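Local coordinates for protein neutral ceramidase (Pseudomonas aeruginosa, PDB 2ZWS) that hydrolyses the N-acyl linkage of ceramides to give sphingosine and free fatty acid, and also runs the reverse synthesis, at residues 575-587 and 596-608. Residues are numbered along the deposited sequence; the frame is centred on the assembly and turned at random.
Sequences TVATDNDWDTQYR and SKATISWSIPPGT. With MG (magnesium ion), chain C.
T584 and W602 face each other as a non-hydrogen-bonded pair in the antiparallel beta hairpin of strands 584-591 and 595-603, part of the beta-sandwich in the C-terminal region. T584 CG2 lies 3.9 Å from W602 CD1, and the two side chains pass at a slant. The indole, with CG anti to its own backbone N (chi1 -178°), extends toward V576 and A577, whose CG2 and CB approach the ring obliquely; I604 CG1 lies over one face, offset toward the rim. On the same side of the sheet, I600 CG1 meets the edge of the Y586 ring, while A598 CB comes 3.8 Å from Y586 CE1; F559 stacks on this tyrosine. Paired backbone bonds link Q585 with S601 and R587 with T599, and S603 N adds a nearly straight bond to D583 O (2.8 Å, 167°). D583 OD2 lies slantwise against the P605 ring, 3.1 Å from P605 CG.

Two type I turns, T578 to D581 and D581 to T584, lead into the first strand and wrap the magnesium ion, held by D581 O, T584 O, T584 OG1, a water and H37 O, thus joining the hairpin's start to the N-terminal region. With chi1 at 64°, T584 OG1 both binds the metal and donates to T578 O. At the open end of the hairpin, one water donates to D583 OD2 and accepts from W602 NE1 in the indole plane, 2.9 Å from that nitrogen.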
loop_
_atom_site.group_PDB
_atom_site.type_symbol
_atom_site.label_atom_id
_atom_site.label_comp_id
_atom_site.label_asym_id
_atom_site.label_seq_id
_atom_site.Cartn_x
_atom_site.Cartn_y
_atom_site.Cartn_z
ATOM N N THR A 575 25.645 -2.762 -13.731
ATOM C CA THR A 575 24.555 -1.843 -13.406
ATOM C C THR A 575 24.634 -1.484 -11.931
ATOM O O THR A 575 24.783 -2.349 -11.054
ATOM C CB THR A 575 23.139 -2.348 -13.866
ATOM O OG1 THR A 575 22.099 -1.619 -13.186
ATOM C CG2 THR A 575 22.954 -3.831 -13.622
ATOM N N VAL A 576 24.609 -0.182 -11.666
ATOM C CA VAL A 576 24.673 0.342 -10.301
ATOM C C VAL A 576 23.364 0.999 -9.851
ATOM O O VAL A 576 23.197 1.303 -8.666
ATOM C CB VAL A 576 25.837 1.353 -10.077
ATOM C CG1 VAL A 576 27.218 0.683 -10.321
ATOM C CG2 VAL A 576 25.647 2.622 -10.921
ATOM N N ALA A 577 22.444 1.219 -10.786
ATOM C CA ALA A 577 21.123 1.742 -10.417
ATOM C C ALA A 577 20.086 1.400 -11.475
ATOM O O ALA A 577 20.398 1.296 -12.663
ATOM C CB ALA A 577 21.183 3.236 -10.171
ATOM N N THR A 578 18.850 1.219 -11.011
ATOM C CA THR A 578 17.729 0.820 -11.827
ATOM C C THR A 578 16.612 1.865 -11.604
ATOM O O THR A 578 16.801 2.791 -10.806
ATOM C CB THR A 578 17.368 -0.630 -11.397
ATOM O OG1 THR A 578 18.155 -1.546 -12.166
ATOM C CG2 THR A 578 15.928 -0.942 -11.562
ATOM N N ASP A 579 15.451 1.712 -12.252
ATOM C CA ASP A 579 14.362 2.665 -12.002
ATOM C C ASP A 579 13.758 2.545 -10.592
ATOM O O ASP A 579 13.035 3.436 -10.167
ATOM C CB ASP A 579 13.283 2.678 -13.120
ATOM C CG ASP A 579 12.458 1.390 -13.210
ATOM O OD1 ASP A 579 12.425 0.588 -12.230
ATOM O OD2 ASP A 579 11.772 1.222 -14.252
ATOM N N ASN A 580 14.068 1.465 -9.875
ATOM C CA ASN A 580 13.569 1.306 -8.524
ATOM C C ASN A 580 14.272 2.207 -7.522
ATOM O O ASN A 580 13.713 2.528 -6.469
ATOM C CB ASN A 580 13.719 -0.128 -8.041
ATOM C CG ASN A 580 13.026 -0.357 -6.732
ATOM O OD1 ASN A 580 11.855 0.003 -6.564
ATOM N ND2 ASN A 580 13.746 -0.952 -5.783
ATOM N N ASP A 581 15.501 2.615 -7.837
ATOM C CA ASP A 581 16.333 3.255 -6.823
ATOM C C ASP A 581 15.901 4.694 -6.488
ATOM O O ASP A 581 15.464 5.437 -7.360
ATOM C CB ASP A 581 17.786 3.164 -7.229
ATOM C CG ASP A 581 18.284 1.738 -7.145
ATOM O OD1 ASP A 581 18.178 1.150 -6.039
ATOM O OD2 ASP A 581 18.722 1.181 -8.186
ATOM N N TRP A 582 16.058 5.083 -5.224
ATOM C CA TRP A 582 15.754 6.449 -4.792
ATOM C C TRP A 582 16.493 7.513 -5.615
ATOM O O TRP A 582 15.918 8.568 -5.888
ATOM C CB TRP A 582 16.137 6.614 -3.311
ATOM C CG TRP A 582 15.885 7.969 -2.790
ATOM C CD1 TRP A 582 16.806 8.969 -2.649
ATOM C CD2 TRP A 582 14.634 8.492 -2.331
ATOM N NE1 TRP A 582 16.194 10.089 -2.138
ATOM C CE2 TRP A 582 14.872 9.824 -1.924
ATOM C CE3 TRP A 582 13.337 7.965 -2.216
ATOM C CZ2 TRP A 582 13.864 10.651 -1.441
ATOM C CZ3 TRP A 582 12.314 8.804 -1.705
ATOM C CH2 TRP A 582 12.597 10.129 -1.333
ATOM N N ASP A 583 17.745 7.222 -6.001
ATOM C CA ASP A 583 18.612 8.216 -6.654
ATOM C C ASP A 583 18.255 8.445 -8.122
ATOM O O ASP A 583 18.810 9.347 -8.746
ATOM C CB ASP A 583 20.085 7.837 -6.576
ATOM C CG ASP A 583 20.613 7.855 -5.176
ATOM O OD1 ASP A 583 20.110 8.642 -4.349
ATOM O OD2 ASP A 583 21.549 7.069 -4.914
ATOM N N THR A 584 17.358 7.625 -8.678
ATOM C CA THR A 584 16.976 7.760 -10.107
ATOM C C THR A 584 15.513 8.168 -10.271
ATOM O O THR A 584 14.674 7.862 -9.414
ATOM C CB THR A 584 17.210 6.460 -10.925
ATOM O OG1 THR A 584 16.360 5.423 -10.408
ATOM C CG2 THR A 584 18.637 6.026 -10.818
ATOM N N GLN A 585 15.229 8.885 -11.368
ATOM C CA GLN A 585 13.856 9.154 -11.767
ATOM C C GLN A 585 13.694 8.898 -13.246
ATOM O O GLN A 585 14.625 9.097 -14.017
ATOM C CB GLN A 585 13.473 10.596 -11.436
ATOM C CG GLN A 585 13.586 10.900 -9.923
ATOM C CD GLN A 585 13.131 12.309 -9.497
ATOM O OE1 GLN A 585 13.224 12.654 -8.319
ATOM N NE2 GLN A 585 12.666 13.108 -10.419
ATOM N N TYR A 586 12.487 8.464 -13.608
ATOM C CA TYR A 586 12.056 8.248 -14.988
ATOM C C TYR A 586 10.801 9.067 -15.198
ATOM O O TYR A 586 9.846 8.937 -14.433
ATOM C CB TYR A 586 11.758 6.756 -15.228
ATOM C CG TYR A 586 10.854 6.483 -16.420
ATOM C CD1 TYR A 586 11.356 6.531 -17.731
ATOM C CD2 TYR A 586 9.489 6.169 -16.240
ATOM C CE1 TYR A 586 10.536 6.269 -18.826
ATOM C CE2 TYR A 586 8.644 5.937 -17.346
ATOM C CZ TYR A 586 9.188 5.967 -18.632
ATOM O OH TYR A 586 8.340 5.736 -19.700
ATOM N N ARG A 587 10.845 9.964 -16.179
ATOM C CA ARG A 587 9.682 10.801 -16.497
ATOM C C ARG A 587 9.332 10.641 -17.961
ATOM O O ARG A 587 10.212 10.685 -18.813
ATOM C CB ARG A 587 9.949 12.281 -16.208
ATOM C CG ARG A 587 8.666 13.127 -16.284
ATOM C CD ARG A 587 8.834 14.609 -15.925
ATOM N NE ARG A 587 9.362 14.789 -14.573
ATOM C CZ ARG A 587 8.642 14.814 -13.448
ATOM N NH1 ARG A 587 7.312 14.692 -13.461
ATOM N NH2 ARG A 587 9.272 14.966 -12.293
ATOM N N SER A 596 6.977 10.892 -27.965
ATOM C CA SER A 596 7.163 11.068 -26.516
ATOM C C SER A 596 8.639 11.026 -26.133
ATOM O O SER A 596 9.478 10.505 -26.874
ATOM C CB SER A 596 6.361 10.010 -25.729
ATOM O OG SER A 596 6.728 8.688 -26.071
ATOM N N LYS A 597 8.936 11.549 -24.950
ATOM C CA LYS A 597 10.299 11.541 -24.474
ATOM C C LYS A 597 10.381 10.979 -23.070
ATOM O O LYS A 597 9.476 11.168 -22.235
ATOM C CB LYS A 597 10.927 12.931 -24.545
ATOM C CG LYS A 597 10.316 13.941 -23.621
ATOM C CD LYS A 597 11.039 15.280 -23.705
ATOM C CE LYS A 597 10.564 16.208 -22.623
ATOM N NZ LYS A 597 11.366 17.452 -22.573
ATOM N N ALA A 598 11.462 10.237 -22.846
ATOM C CA ALA A 598 11.773 9.684 -21.529
ATOM C C ALA A 598 12.918 10.516 -20.981
ATOM O O ALA A 598 13.972 10.556 -21.575
ATOM C CB ALA A 598 12.206 8.256 -21.667
ATOM N N THR A 599 12.714 11.183 -19.851
ATOM C CA THR A 599 13.773 11.947 -19.216
ATOM C C THR A 599 14.190 11.157 -17.984
ATOM O O THR A 599 13.341 10.773 -17.171
ATOM C CB THR A 599 13.297 13.349 -18.806
ATOM O OG1 THR A 599 12.793 14.052 -19.961
ATOM C CG2 THR A 599 14.459 14.157 -18.191
ATOM N N ILE A 600 15.481 10.882 -17.892
ATOM C CA ILE A 600 16.028 10.031 -16.841
ATOM C C ILE A 600 17.079 10.821 -16.084
ATOM O O ILE A 600 17.945 11.473 -16.667
ATOM C CB ILE A 600 16.605 8.746 -17.427
ATOM C CG1 ILE A 600 15.470 7.854 -17.943
ATOM C CG2 ILE A 600 17.486 8.035 -16.408
ATOM C CD1 ILE A 600 15.908 6.867 -19.007
ATOM N N SER A 601 16.989 10.783 -14.762
ATOM C CA SER A 601 17.978 11.479 -13.966
ATOM C C SER A 601 18.588 10.576 -12.932
ATOM O O SER A 601 17.956 9.594 -12.487
ATOM C CB SER A 601 17.359 12.698 -13.300
ATOM O OG SER A 601 16.333 12.319 -12.410
ATOM N N TRP A 602 19.810 10.925 -12.541
ATOM C CA TRP A 602 20.538 10.205 -11.499
ATOM C C TRP A 602 21.195 11.232 -10.594
ATOM O O TRP A 602 22.054 12.006 -11.035
ATOM C CB TRP A 602 21.596 9.308 -12.133
ATOM C CG TRP A 602 22.401 8.472 -11.144
ATOM C CD1 TRP A 602 21.936 7.877 -10.003
ATOM C CD2 TRP A 602 23.801 8.119 -11.248
ATOM N NE1 TRP A 602 22.970 7.166 -9.387
ATOM C CE2 TRP A 602 24.112 7.311 -10.121
ATOM C CE3 TRP A 602 24.823 8.415 -12.174
ATOM C CZ2 TRP A 602 25.402 6.780 -9.892
ATOM C CZ3 TRP A 602 26.119 7.864 -11.949
ATOM C CH2 TRP A 602 26.381 7.062 -10.816
ATOM N N SER A 603 20.800 11.244 -9.328
ATOM C CA SER A 603 21.481 12.062 -8.340
ATOM C C SER A 603 22.591 11.214 -7.738
ATOM O O SER A 603 22.317 10.227 -7.057
ATOM C CB SER A 603 20.483 12.529 -7.290
ATOM O OG SER A 603 19.486 13.347 -7.900
ATOM N N ILE A 604 23.846 11.586 -8.013
ATOM C CA ILE A 604 25.003 10.737 -7.688
ATOM C C ILE A 604 25.257 10.787 -6.185
ATOM O O ILE A 604 25.609 11.847 -5.661
ATOM C CB ILE A 604 26.278 11.210 -8.460
ATOM C CG1 ILE A 604 26.041 11.211 -9.971
ATOM C CG2 ILE A 604 27.468 10.323 -8.116
ATOM C CD1 ILE A 604 26.938 12.168 -10.724
ATOM N N PRO A 605 25.024 9.653 -5.480
ATOM C CA PRO A 605 25.098 9.670 -4.014
ATOM C C PRO A 605 26.519 9.551 -3.462
ATOM O O PRO A 605 27.400 9.067 -4.161
ATOM C CB PRO A 605 24.287 8.431 -3.628
ATOM C CG PRO A 605 24.593 7.461 -4.709
ATOM C CD PRO A 605 24.632 8.321 -5.988
ATOM N N PRO A 606 26.731 9.958 -2.196
ATOM C CA PRO A 606 28.014 9.708 -1.520
ATOM C C PRO A 606 28.382 8.243 -1.611
ATOM O O PRO A 606 27.514 7.372 -1.473
ATOM C CB PRO A 606 27.721 10.083 -0.070
ATOM C CG PRO A 606 26.636 11.110 -0.165
ATOM C CD PRO A 606 25.785 10.700 -1.336
ATOM N N GLY A 607 29.652 7.968 -1.880
ATOM C CA GLY A 607 30.118 6.599 -1.972
ATOM C C GLY A 607 30.177 5.994 -3.353
ATOM O O GLY A 607 30.591 4.843 -3.490
ATOM N N THR A 608 29.762 6.722 -4.399
ATOM C CA THR A 608 29.874 6.222 -5.770
ATOM C C THR A 608 31.337 6.239 -6.199
ATOM O O THR A 608 32.030 7.234 -5.968
ATOM C CB THR A 608 29.083 7.102 -6.751
ATOM O OG1 THR A 608 29.353 8.474 -6.465
ATOM C CG2 THR A 608 27.608 6.860 -6.611
HETATM MG MG MG C . 14.161 5.622 -9.268
HETATM O O HOH W 1 13.080 5.738 -11.560
HETATM O O HOH W 2 17.357 11.679 -9.859
HETATM O O HOH W 3 22.648 5.634 -6.995
#